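Chromosome partition protein Smc (Pyrococcus furiosus, PDB 3NWC) is the SMC subunit probably required for chromosome condensation and partitioning, and dimerizes and binds DNA through the hinge domain, the part crystallized here. Local coordinates at residues A24-K29 and L40-K45; S31-I36 and A74-K79; E49-A54 and T131-S136; G154-Y157 and I163-G166. All coordinates share one frame; numbering follows the deposited sequence.

Contacts 1 and 2 lie on one side of the chain's centre, contacts 3 and 4 on the other. The first two, with centres about 13 Å apart, interleave along the chain and touch where Leu28 packs on Ala77 and Ile36. Contact 3 opens after contact 1 closes but interleaves with contact 2, joining helix 52-59 to strand 131-134. Contact 4 comes last, about 12 Å from contact 3 between centres, and pairs strands 156-157 and 163-165 of the same five-stranded sheet. Contacts 2 and 4, centres about 34 Å apart, both meet the second subunit: helix 71-83 packs against its Ile163. Opposite sides of the hinge domain thus both take part in dimerization.

Contact 1: residues A24-K29 and L40-K45; sequences AAEELK and LAELIK
Glu26 and Glu42 bring their carboxylates together from opposite directions, with OE2 of Glu26 3.1 Å from OE2 of Glu42. Both oxygens are acceptors, so this is an approach of like charges and not a hydrogen bond, and the two planes stand 89° apart. A water mediates instead: it donates to Glu42 OE1 at 2.7 Å and to Glu26 OE2 at 3.2 Å, which probably eases the meeting of two like charges at this solvent-facing site.

The reach is divided unequally. Glu42 points toward the other helix and runs out extended beyond CG (chi2 168°), whereas the chain of Glu26 is folded at chi2 (-50°), which swings its carboxylate round toward Glu42. Beyond this first shell, Glu42 OE1 also accepts from the backbone N of Thr39, just ahead of helix 40-43, a bond that fixes its carboxylate close to the start of that helix. On the inner faces, Leu28 packs on strand 89-93 and helix 71-83, while Leu40 reaches Leu92 and helix 121-128. The arrangement is a water-bridged carboxylate pair linking two short helices, 24-28 and 40-43, across the surface of the SMC hinge domain.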
loop_
_atom_site.group_PDB
_atom_site.type_symbol
_atom_site.label_atom_id
_atom_site.label_comp_id
_atom_site.label_asym_id
_atom_site.label_seq_id
_atom_site.Cartn_x
_atom_site.Cartn_y
_atom_site.Cartn_z
ATOM N N ALA A 24 5.194 3.025 -15.886
ATOM C CA ALA A 24 5.525 1.837 -16.668
ATOM C C ALA A 24 4.297 1.209 -17.314
ATOM O O ALA A 24 4.412 0.510 -18.316
ATOM C CB ALA A 24 6.240 0.815 -15.808
ATOM N N ALA A 25 3.126 1.449 -16.734
ATOM C CA ALA A 25 1.895 0.900 -17.284
ATOM C C ALA A 25 1.730 1.332 -18.735
ATOM O O ALA A 25 1.229 0.574 -19.564
ATOM C CB ALA A 25 0.694 1.327 -16.457
ATOM N N GLU A 26 2.169 2.552 -19.034
ATOM C CA GLU A 26 2.090 3.087 -20.388
ATOM C C GLU A 26 2.996 2.337 -21.364
ATOM O O GLU A 26 2.600 2.059 -22.496
ATOM C CB GLU A 26 2.421 4.585 -20.394
ATOM C CG GLU A 26 1.432 5.428 -19.604
ATOM C CD GLU A 26 -0.006 5.123 -19.976
ATOM O OE1 GLU A 26 -0.400 5.421 -21.124
ATOM O OE2 GLU A 26 -0.740 4.574 -19.125
ATOM N N GLU A 27 4.209 2.019 -20.924
ATOM C CA GLU A 27 5.153 1.258 -21.741
ATOM C C GLU A 27 4.657 -0.166 -22.015
ATOM O O GLU A 27 5.031 -0.769 -23.019
ATOM C CB GLU A 27 6.537 1.228 -21.077
ATOM C CG GLU A 27 7.664 1.810 -21.930
ATOM C CD GLU A 27 8.446 0.748 -22.686
ATOM O OE1 GLU A 27 8.304 -0.450 -22.363
ATOM O OE2 GLU A 27 9.209 1.111 -23.604
ATOM N N LEU A 28 3.815 -0.697 -21.128
ATOM C CA LEU A 28 3.252 -2.039 -21.317
ATOM C C LEU A 28 2.301 -2.120 -22.507
ATOM O O LEU A 28 2.173 -3.170 -23.134
ATOM C CB LEU A 28 2.517 -2.522 -20.057
ATOM C CG LEU A 28 3.297 -3.284 -18.987
ATOM C CD1 LEU A 28 2.359 -3.723 -17.872
ATOM C CD2 LEU A 28 4.019 -4.488 -19.581
ATOM N N LYS A 29 1.621 -1.020 -22.811
ATOM C CA LYS A 29 0.674 -1.010 -23.924
ATOM C C LYS A 29 1.388 -1.004 -25.277
ATOM O O LYS A 29 0.752 -0.954 -26.329
ATOM C CB LYS A 29 -0.293 0.172 -23.815
ATOM C CG LYS A 29 -1.239 0.083 -22.625
ATOM C CD LYS A 29 -2.427 1.026 -22.786
ATOM C CE LYS A 29 -3.334 0.601 -23.944
ATOM N NZ LYS A 29 -3.966 -0.739 -23.725
ATOM N N LEU A 40 -6.563 0.833 -12.541
ATOM C CA LEU A 40 -7.866 1.153 -11.982
ATOM C C LEU A 40 -8.152 2.646 -12.075
ATOM O O LEU A 40 -9.287 3.043 -12.283
ATOM C CB LEU A 40 -7.977 0.678 -10.528
ATOM C CG LEU A 40 -8.262 -0.807 -10.371
ATOM C CD1 LEU A 40 -8.301 -1.208 -8.888
ATOM C CD2 LEU A 40 -9.596 -1.103 -11.050
ATOM N N ALA A 41 -7.117 3.464 -11.913
ATOM C CA ALA A 41 -7.278 4.910 -12.060
ATOM C C ALA A 41 -7.810 5.293 -13.439
ATOM O O ALA A 41 -8.490 6.311 -13.581
ATOM C CB ALA A 41 -5.965 5.633 -11.770
ATOM N N GLU A 42 -7.512 4.490 -14.456
ATOM C CA GLU A 42 -7.958 4.808 -15.806
ATOM C C GLU A 42 -9.332 4.228 -16.073
ATOM O O GLU A 42 -9.966 4.553 -17.078
ATOM C CB GLU A 42 -6.976 4.264 -16.847
ATOM C CG GLU A 42 -5.590 4.877 -16.758
ATOM C CD GLU A 42 -4.560 4.145 -17.591
ATOM O OE1 GLU A 42 -4.670 2.910 -17.755
ATOM O OE2 GLU A 42 -3.630 4.814 -18.085
ATOM N N LEU A 43 -9.798 3.375 -15.163
ATOM C CA LEU A 43 -10.970 2.559 -15.443
ATOM C C LEU A 43 -12.177 2.906 -14.574
ATOM O O LEU A 43 -13.279 2.392 -14.794
ATOM C CB LEU A 43 -10.612 1.075 -15.267
ATOM C CG LEU A 43 -9.555 0.513 -16.218
ATOM C CD1 LEU A 43 -9.110 -0.895 -15.805
ATOM C CD2 LEU A 43 -10.087 0.521 -17.644
ATOM N N ILE A 44 -11.968 3.765 -13.580
ATOM C CA ILE A 44 -13.016 4.103 -12.622
ATOM C C ILE A 44 -13.314 5.590 -12.723
ATOM O O ILE A 44 -12.396 6.399 -12.796
ATOM C CB ILE A 44 -12.556 3.784 -11.180
ATOM C CG1 ILE A 44 -12.356 2.277 -11.019
ATOM C CG2 ILE A 44 -13.551 4.318 -10.154
ATOM C CD1 ILE A 44 -11.770 1.857 -9.665
ATOM N N LYS A 45 -14.596 5.942 -12.737
ATOM C CA LYS A 45 -15.024 7.343 -12.764
ATOM C C LYS A 45 -15.884 7.629 -11.537
ATOM O O LYS A 45 -16.734 6.814 -11.152
ATOM C CB LYS A 45 -15.834 7.586 -14.041
ATOM C CG LYS A 45 -16.463 8.953 -14.149
ATOM C CD LYS A 45 -17.280 9.041 -15.434
ATOM C CE LYS A 45 -17.523 10.483 -15.835
ATOM N NZ LYS A 45 -18.619 10.587 -16.845
HETATM O O HOH W 1 -2.177 1.921 -18.178
#

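Contact 2: residues S31-I36 and A74-K79; sequences SGIGGI and AEKAIK
Ile33 drives its CD1 methyl against the backbone of helix 71-83, where it lies 3.6 Å from the carbonyl O of Lys76 and 3.8 Å from CA of Ala77. This is the close part of the contact. With CG1 anti to the carbonyl carbon (chi1 -58°) and CD1 extended beyond it, the longer branch of Ile33 is carried onto the helix, while CG2 is left to meet a side chain.

The outer part is looser. Lys76 and Ile33 run antiparallel past one another, with Lys76 CE 4.0 Å from Ile33 CG2, and a bend at chi3 (52°) lays the lysine stem alongside the isoleucine on the exposed flank of the helix. Toward the interior, Ile36 CD1 reaches Ala77 CB more loosely, at 4.5 Å. Shortening Ile33 to an alanine would probably open a gap over the Lys76-Ala77 backbone and leave the lysine stem without its apolar support.

Before Ile33 the loop is held by an ST turn: Ser31 OG accepts from Ile33 N at 3.2 Å and is also bonded to Leu28 O. The loop leads from helix 24-28 into strand 36-39, with Ile33 also on Tyr80 and Ile36 on Val66 and Val68 of strand 66-68. Helix 71-83 lies between this loop and the second subunit: Ala77 rests on Phe91 of strand 89-93, while Ala74 and Ile78 pack on Ile163 of that neighbouring subunit.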
loop_
_atom_site.group_PDB
_atom_site.type_symbol
_atom_site.label_atom_id
_atom_site.label_comp_id
_atom_site.label_asym_id
_atom_site.label_seq_id
_atom_site.Cartn_x
_atom_site.Cartn_y
_atom_site.Cartn_z
ATOM N N SER A 31 4.084 -3.269 -25.535
ATOM C CA SER A 31 4.802 -4.529 -25.444
ATOM C C SER A 31 4.199 -5.573 -26.386
ATOM O O SER A 31 4.824 -6.593 -26.673
ATOM C CB SER A 31 4.743 -5.056 -24.015
ATOM O OG SER A 31 3.409 -5.373 -23.671
ATOM N N GLY A 32 2.979 -5.319 -26.852
ATOM C CA GLY A 32 2.277 -6.266 -27.704
ATOM C C GLY A 32 1.596 -7.363 -26.909
ATOM O O GLY A 32 0.951 -8.255 -27.464
ATOM N N ILE A 33 1.745 -7.306 -25.593
ATOM C CA ILE A 33 1.088 -8.266 -24.727
ATOM C C ILE A 33 -0.399 -7.937 -24.650
ATOM O O ILE A 33 -0.783 -6.841 -24.245
ATOM C CB ILE A 33 1.707 -8.263 -23.319
ATOM C CG1 ILE A 33 3.207 -8.571 -23.398
ATOM C CG2 ILE A 33 0.982 -9.253 -22.412
ATOM C CD1 ILE A 33 3.925 -8.525 -22.055
ATOM N N GLY A 34 -1.238 -8.880 -25.057
ATOM C CA GLY A 34 -2.668 -8.654 -25.031
ATOM C C GLY A 34 -3.255 -8.954 -23.671
ATOM O O GLY A 34 -2.612 -9.587 -22.836
ATOM N N GLY A 35 -4.480 -8.493 -23.442
ATOM C CA GLY A 35 -5.195 -8.828 -22.228
ATOM C C GLY A 35 -4.877 -7.901 -21.070
ATOM O O GLY A 35 -5.173 -8.217 -19.915
ATOM N N ILE A 36 -4.272 -6.763 -21.385
ATOM C CA ILE A 36 -3.996 -5.731 -20.389
ATOM C C ILE A 36 -4.987 -4.584 -20.547
ATOM O O ILE A 36 -5.023 -3.919 -21.579
ATOM C CB ILE A 36 -2.573 -5.194 -20.524
ATOM C CG1 ILE A 36 -1.561 -6.338 -20.442
ATOM C CG2 ILE A 36 -2.308 -4.133 -19.450
ATOM C CD1 ILE A 36 -0.112 -5.887 -20.608
ATOM N N ALA A 74 -0.242 -11.526 -16.465
ATOM C CA ALA A 74 0.567 -10.888 -15.421
ATOM C C ALA A 74 2.006 -11.356 -15.490
ATOM O O ALA A 74 2.925 -10.549 -15.435
ATOM C CB ALA A 74 -0.008 -11.161 -14.042
ATOM N N GLU A 75 2.211 -12.663 -15.610
ATOM C CA GLU A 75 3.573 -13.180 -15.657
ATOM C C GLU A 75 4.316 -12.716 -16.912
ATOM O O GLU A 75 5.502 -12.415 -16.844
ATOM C CB GLU A 75 3.620 -14.706 -15.478
ATOM C CG GLU A 75 3.106 -15.166 -14.111
ATOM C CD GLU A 75 3.569 -16.563 -13.726
ATOM O OE1 GLU A 75 2.792 -17.283 -13.060
ATOM O OE2 GLU A 75 4.710 -16.936 -14.075
ATOM N N LYS A 76 3.627 -12.624 -18.043
ATOM C CA LYS A 76 4.282 -12.102 -19.243
ATOM C C LYS A 76 4.673 -10.645 -19.049
ATOM O O LYS A 76 5.775 -10.227 -19.419
ATOM C CB LYS A 76 3.387 -12.240 -20.478
ATOM C CG LYS A 76 3.297 -13.658 -21.027
ATOM C CD LYS A 76 2.403 -13.718 -22.262
ATOM C CE LYS A 76 2.812 -12.677 -23.298
ATOM N NZ LYS A 76 1.981 -12.766 -24.540
ATOM N N ALA A 77 3.762 -9.867 -18.476
ATOM C CA ALA A 77 4.009 -8.449 -18.257
ATOM C C ALA A 77 5.170 -8.236 -17.282
ATOM O O ALA A 77 5.965 -7.319 -17.453
ATOM C CB ALA A 77 2.753 -7.766 -17.746
ATOM N N ILE A 78 5.256 -9.082 -16.261
ATOM C CA ILE A 78 6.364 -9.004 -15.312
ATOM C C ILE A 78 7.708 -9.327 -15.972
ATOM O O ILE A 78 8.723 -8.712 -15.660
ATOM C CB ILE A 78 6.117 -9.899 -14.082
ATOM C CG1 ILE A 78 4.929 -9.349 -13.284
ATOM C CG2 ILE A 78 7.367 -10.011 -13.212
ATOM C CD1 ILE A 78 4.460 -10.235 -12.148
ATOM N N LYS A 79 7.724 -10.284 -16.896
ATOM C CA LYS A 79 8.958 -10.564 -17.634
ATOM C C LYS A 79 9.390 -9.354 -18.448
ATOM O O LYS A 79 10.579 -9.050 -18.529
ATOM C CB LYS A 79 8.800 -11.767 -18.565
ATOM C CG LYS A 79 8.808 -13.104 -17.855
ATOM C CD LYS A 79 8.889 -14.249 -18.859
ATOM C CE LYS A 79 8.659 -15.592 -18.182
ATOM N NZ LYS A 79 9.585 -15.818 -17.037
#

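Contact 3: residues E49-A54 and T131-S136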
loop_
_atom_site.group_PDB
_atom_site.type_symbol
_atom_site.label_atom_id
_atom_site.label_comp_id
_atom_site.label_asym_id
_atom_site.label_seq_id
_atom_site.Cartn_x
_atom_site.Cartn_y
_atom_site.Cartn_z
ATOM N N GLU A 49 -18.799 14.624 -7.288
ATOM C CA GLU A 49 -17.627 15.312 -6.767
ATOM C C GLU A 49 -17.545 15.309 -5.242
ATOM O O GLU A 49 -16.456 15.415 -4.682
ATOM C CB GLU A 49 -17.601 16.753 -7.294
ATOM C CG GLU A 49 -16.288 17.479 -7.107
ATOM C CD GLU A 49 -16.284 18.840 -7.785
ATOM O OE1 GLU A 49 -17.366 19.455 -7.901
ATOM O OE2 GLU A 49 -15.199 19.289 -8.204
ATOM N N ALA A 50 -18.690 15.206 -4.572
ATOM C CA ALA A 50 -18.721 15.152 -3.111
ATOM C C ALA A 50 -17.888 13.988 -2.560
ATOM O O ALA A 50 -17.398 14.046 -1.428
ATOM C CB ALA A 50 -20.164 15.066 -2.608
ATOM N N TYR A 51 -17.725 12.937 -3.359
ATOM C CA TYR A 51 -17.016 11.736 -2.905
ATOM C C TYR A 51 -15.650 11.569 -3.547
ATOM O O TYR A 51 -15.009 10.524 -3.393
ATOM C CB TYR A 51 -17.863 10.477 -3.149
ATOM C CG TYR A 51 -19.220 10.589 -2.510
ATOM C CD1 TYR A 51 -19.351 10.578 -1.133
ATOM C CD2 TYR A 51 -20.365 10.735 -3.284
ATOM C CE1 TYR A 51 -20.594 10.705 -0.535
ATOM C CE2 TYR A 51 -21.604 10.858 -2.698
ATOM C CZ TYR A 51 -21.714 10.844 -1.329
ATOM O OH TYR A 51 -22.955 10.967 -0.742
ATOM N N ALA A 52 -15.195 12.598 -4.258
ATOM C CA ALA A 52 -13.914 12.504 -4.955
ATOM C C ALA A 52 -12.750 12.207 -4.025
ATOM O O ALA A 52 -11.901 11.386 -4.345
ATOM C CB ALA A 52 -13.638 13.758 -5.753
ATOM N N LEU A 53 -12.688 12.885 -2.890
ATOM C CA LEU A 53 -11.616 12.629 -1.929
ATOM C C LEU A 53 -11.771 11.243 -1.287
ATOM O O LEU A 53 -10.812 10.483 -1.152
ATOM C CB LEU A 53 -11.569 13.741 -0.866
ATOM C CG LEU A 53 -10.515 13.658 0.248
ATOM C CD1 LEU A 53 -9.080 13.605 -0.318
ATOM C CD2 LEU A 53 -10.659 14.834 1.195
ATOM N N ALA A 54 -12.992 10.905 -0.894
ATOM C CA ALA A 54 -13.228 9.595 -0.285
ATOM C C ALA A 54 -12.781 8.443 -1.182
ATOM O O ALA A 54 -12.188 7.468 -0.715
ATOM C CB ALA A 54 -14.714 9.456 0.082
ATOM N N THR A 131 -15.680 -1.279 0.979
ATOM C CA THR A 131 -15.527 0.061 1.533
ATOM C C THR A 131 -16.858 0.791 1.675
ATOM O O THR A 131 -17.641 0.869 0.741
ATOM C CB THR A 131 -14.562 0.940 0.696
ATOM O OG1 THR A 131 -13.308 0.271 0.589
ATOM C CG2 THR A 131 -14.339 2.285 1.372
ATOM N N VAL A 132 -17.062 1.361 2.853
ATOM C CA VAL A 132 -18.202 2.204 3.121
ATOM C C VAL A 132 -17.769 3.627 3.411
ATOM O O VAL A 132 -16.758 3.869 4.082
ATOM C CB VAL A 132 -19.009 1.622 4.315
ATOM C CG1 VAL A 132 -20.196 2.494 4.639
ATOM C CG2 VAL A 132 -19.440 0.199 3.997
ATOM N N ILE A 133 -18.533 4.577 2.876
ATOM C CA ILE A 133 -18.279 5.989 3.103
ATOM C C ILE A 133 -19.147 6.451 4.263
ATOM O O ILE A 133 -20.365 6.226 4.273
ATOM C CB ILE A 133 -18.611 6.814 1.853
ATOM C CG1 ILE A 133 -17.845 6.268 0.641
ATOM C CG2 ILE A 133 -18.309 8.288 2.084
ATOM C CD1 ILE A 133 -18.249 6.898 -0.685
ATOM N N VAL A 134 -18.504 7.067 5.247
ATOM C CA VAL A 134 -19.176 7.620 6.411
ATOM C C VAL A 134 -18.817 9.104 6.532
ATOM O O VAL A 134 -17.829 9.563 5.951
ATOM C CB VAL A 134 -18.780 6.869 7.693
ATOM C CG1 VAL A 134 -18.968 5.362 7.501
ATOM C CG2 VAL A 134 -17.342 7.169 8.062
ATOM N N ASN A 135 -19.618 9.851 7.281
ATOM C CA ASN A 135 -19.485 11.307 7.307
ATOM C C ASN A 135 -18.327 11.867 8.136
ATOM O O ASN A 135 -17.795 12.929 7.811
ATOM C CB ASN A 135 -20.802 11.953 7.743
ATOM C CG ASN A 135 -21.951 11.584 6.836
ATOM O OD1 ASN A 135 -22.531 10.502 6.955
ATOM N ND2 ASN A 135 -22.294 12.483 5.921
ATOM N N SER A 136 -17.949 11.181 9.211
ATOM C CA SER A 136 -16.863 11.671 10.063
ATOM C C SER A 136 -16.200 10.587 10.913
ATOM O O SER A 136 -16.622 9.434 10.902
ATOM C CB SER A 136 -17.344 12.830 10.945
ATOM O OG SER A 136 -18.708 12.682 11.293
#
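Tyr51 meets Ile133 through its CD1 atom, which lies 3.9 Å from Ile133 CD1 and 4.1 Å from Ile133 CG2, so both branches of the isoleucine converge on one ring carbon. The side chains cross obliquely. The other hold is smaller: Ala54 CB, three residues further on, touches Ile133 CG2 at 4.3 Å. CG2 thus touches both residues of the helix start, while CD1 meets the ring alone.

Ile133 is placed for this double role by its rotamer, which sets CG2 anti to the backbone N and CG1 anti to the carbonyl carbon (chi1 -55°), and the two branches spread toward the helix start. On the other side, Tyr51 occupies the N-cap position of helix 52-59; its CB points toward the strand, and ring atom CD1 makes the contact. The small side chain of Ala54 probably allows the close approach, with CA of Ala54 7.1 Å from CA of Ile133.

No hydrogen bond crosses this apolar contact. Val150 of the adjoining strand 148-151 packs on both Ala54 and Ile133, and Tyr51 also meets Val113 and Ile152. This is helix-on-sheet packing within the SMC hinge domain, the first turn of helix 52-59 lying against strands 131-134 and 148-151.

Contact 4: residues G154-Y157 and I163-G166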
loop_
_atom_site.group_PDB
_atom_site.type_symbol
_atom_site.label_atom_id
_atom_site.label_comp_id
_atom_site.label_asym_id
_atom_site.label_seq_id
_atom_site.Cartn_x
_atom_site.Cartn_y
_atom_site.Cartn_z
ATOM N N GLY A 154 -11.424 12.147 4.415
ATOM C CA GLY A 154 -10.271 11.380 3.990
ATOM C C GLY A 154 -9.514 10.555 5.009
ATOM O O GLY A 154 -8.361 10.190 4.771
ATOM N N GLU A 155 -10.127 10.267 6.149
ATOM C CA GLU A 155 -9.550 9.267 7.037
ATOM C C GLU A 155 -9.894 7.882 6.504
ATOM O O GLU A 155 -10.949 7.686 5.901
ATOM C CB GLU A 155 -10.037 9.441 8.474
ATOM C CG GLU A 155 -9.461 10.652 9.179
ATOM C CD GLU A 155 -10.223 11.924 8.892
ATOM O OE1 GLU A 155 -11.452 11.852 8.674
ATOM O OE2 GLU A 155 -9.588 13.002 8.897
ATOM N N LEU A 156 -8.991 6.927 6.706
ATOM C CA LEU A 156 -9.193 5.561 6.203
ATOM C C LEU A 156 -9.108 4.561 7.331
ATOM O O LEU A 156 -8.159 4.581 8.115
ATOM C CB LEU A 156 -8.136 5.215 5.146
ATOM C CG LEU A 156 -8.151 3.778 4.616
ATOM C CD1 LEU A 156 -9.460 3.487 3.839
ATOM C CD2 LEU A 156 -6.938 3.520 3.729
ATOM N N TYR A 157 -10.110 3.686 7.403
ATOM C CA TYR A 157 -10.171 2.625 8.390
ATOM C C TYR A 157 -10.179 1.305 7.633
ATOM O O TYR A 157 -11.179 0.938 7.019
ATOM C CB TYR A 157 -11.460 2.741 9.207
ATOM C CG TYR A 157 -11.541 3.992 10.047
ATOM C CD1 TYR A 157 -11.322 3.948 11.417
ATOM C CD2 TYR A 157 -11.824 5.224 9.469
ATOM C CE1 TYR A 157 -11.382 5.090 12.186
ATOM C CE2 TYR A 157 -11.891 6.370 10.233
ATOM C CZ TYR A 157 -11.673 6.299 11.590
ATOM O OH TYR A 157 -11.738 7.444 12.351
ATOM N N ILE A 163 -5.626 2.357 11.023
ATOM C CA ILE A 163 -6.223 3.683 10.892
ATOM C C ILE A 163 -5.243 4.666 10.282
ATOM O O ILE A 163 -4.140 4.837 10.790
ATOM C CB ILE A 163 -6.673 4.218 12.257
ATOM C CG1 ILE A 163 -7.562 3.181 12.949
ATOM C CG2 ILE A 163 -7.415 5.537 12.090
ATOM C CD1 ILE A 163 -7.956 3.541 14.360
ATOM N N THR A 164 -5.649 5.316 9.191
ATOM C CA THR A 164 -4.800 6.286 8.504
ATOM C C THR A 164 -5.437 7.656 8.542
ATOM O O THR A 164 -6.625 7.799 8.257
ATOM C CB THR A 164 -4.586 5.933 7.023
ATOM O OG1 THR A 164 -3.983 4.638 6.926
ATOM C CG2 THR A 164 -3.664 6.973 6.368
ATOM N N GLY A 165 -4.656 8.657 8.927
ATOM C CA GLY A 165 -5.174 10.007 9.024
ATOM C C GLY A 165 -4.073 11.039 8.954
ATOM O O GLY A 165 -2.892 10.714 9.080
ATOM N N GLY A 166 -4.480 12.295 8.772
ATOM C CA GLY A 166 -3.580 13.426 8.620
ATOM C C GLY A 166 -3.830 14.158 7.318
ATOM O O GLY A 166 -4.514 13.651 6.430
HETATM O O HOH W 2 -7.115 12.744 7.653
#
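Tyr157 leans its ring over Ile163, whose CB branches into CG1, 4.1 Å from Tyr157 CD1, and CG2, 4.0 Å from Tyr157 CE1. The CG2 methyl lies over one face of the ring. With CG1 anti to the carbonyl carbon (chi1 -52°) and CG2 anti to N, the branches meet neighbouring ring carbons; CG1 runs on, extended, to CD1 at the tip, and the side chain also packs on Ile144 and on Ile78 of the second subunit. The two residues form the non-hydrogen-bonded pair of the hairpin.

Next to it, Leu156 and Thr164 make the hydrogen-bonded pair. Thr164 N donates to Leu156 O at 2.8 Å, in the carbonyl plane, and Leu156 N returns a bond to Thr164 O at 3.0 Å; both are nearly straight, at 172°. On the opposite face from Tyr157, Leu156 CB touches Thr164 CB at 4.1 Å. A water lies 2.8 Å from Glu155 OE2 and accepts from Gly166 N. Glu155 OE1 is hydrogen-bonded to Thr151 OG1 of its own chain, and OE2 forms a salt bridge with Lys82 of the second subunit.

Thr164 OG1 bonds Thr90 there, and this antiparallel beta hairpin continues its sheet through strand 163-165 across the SMC hinge dimer interface.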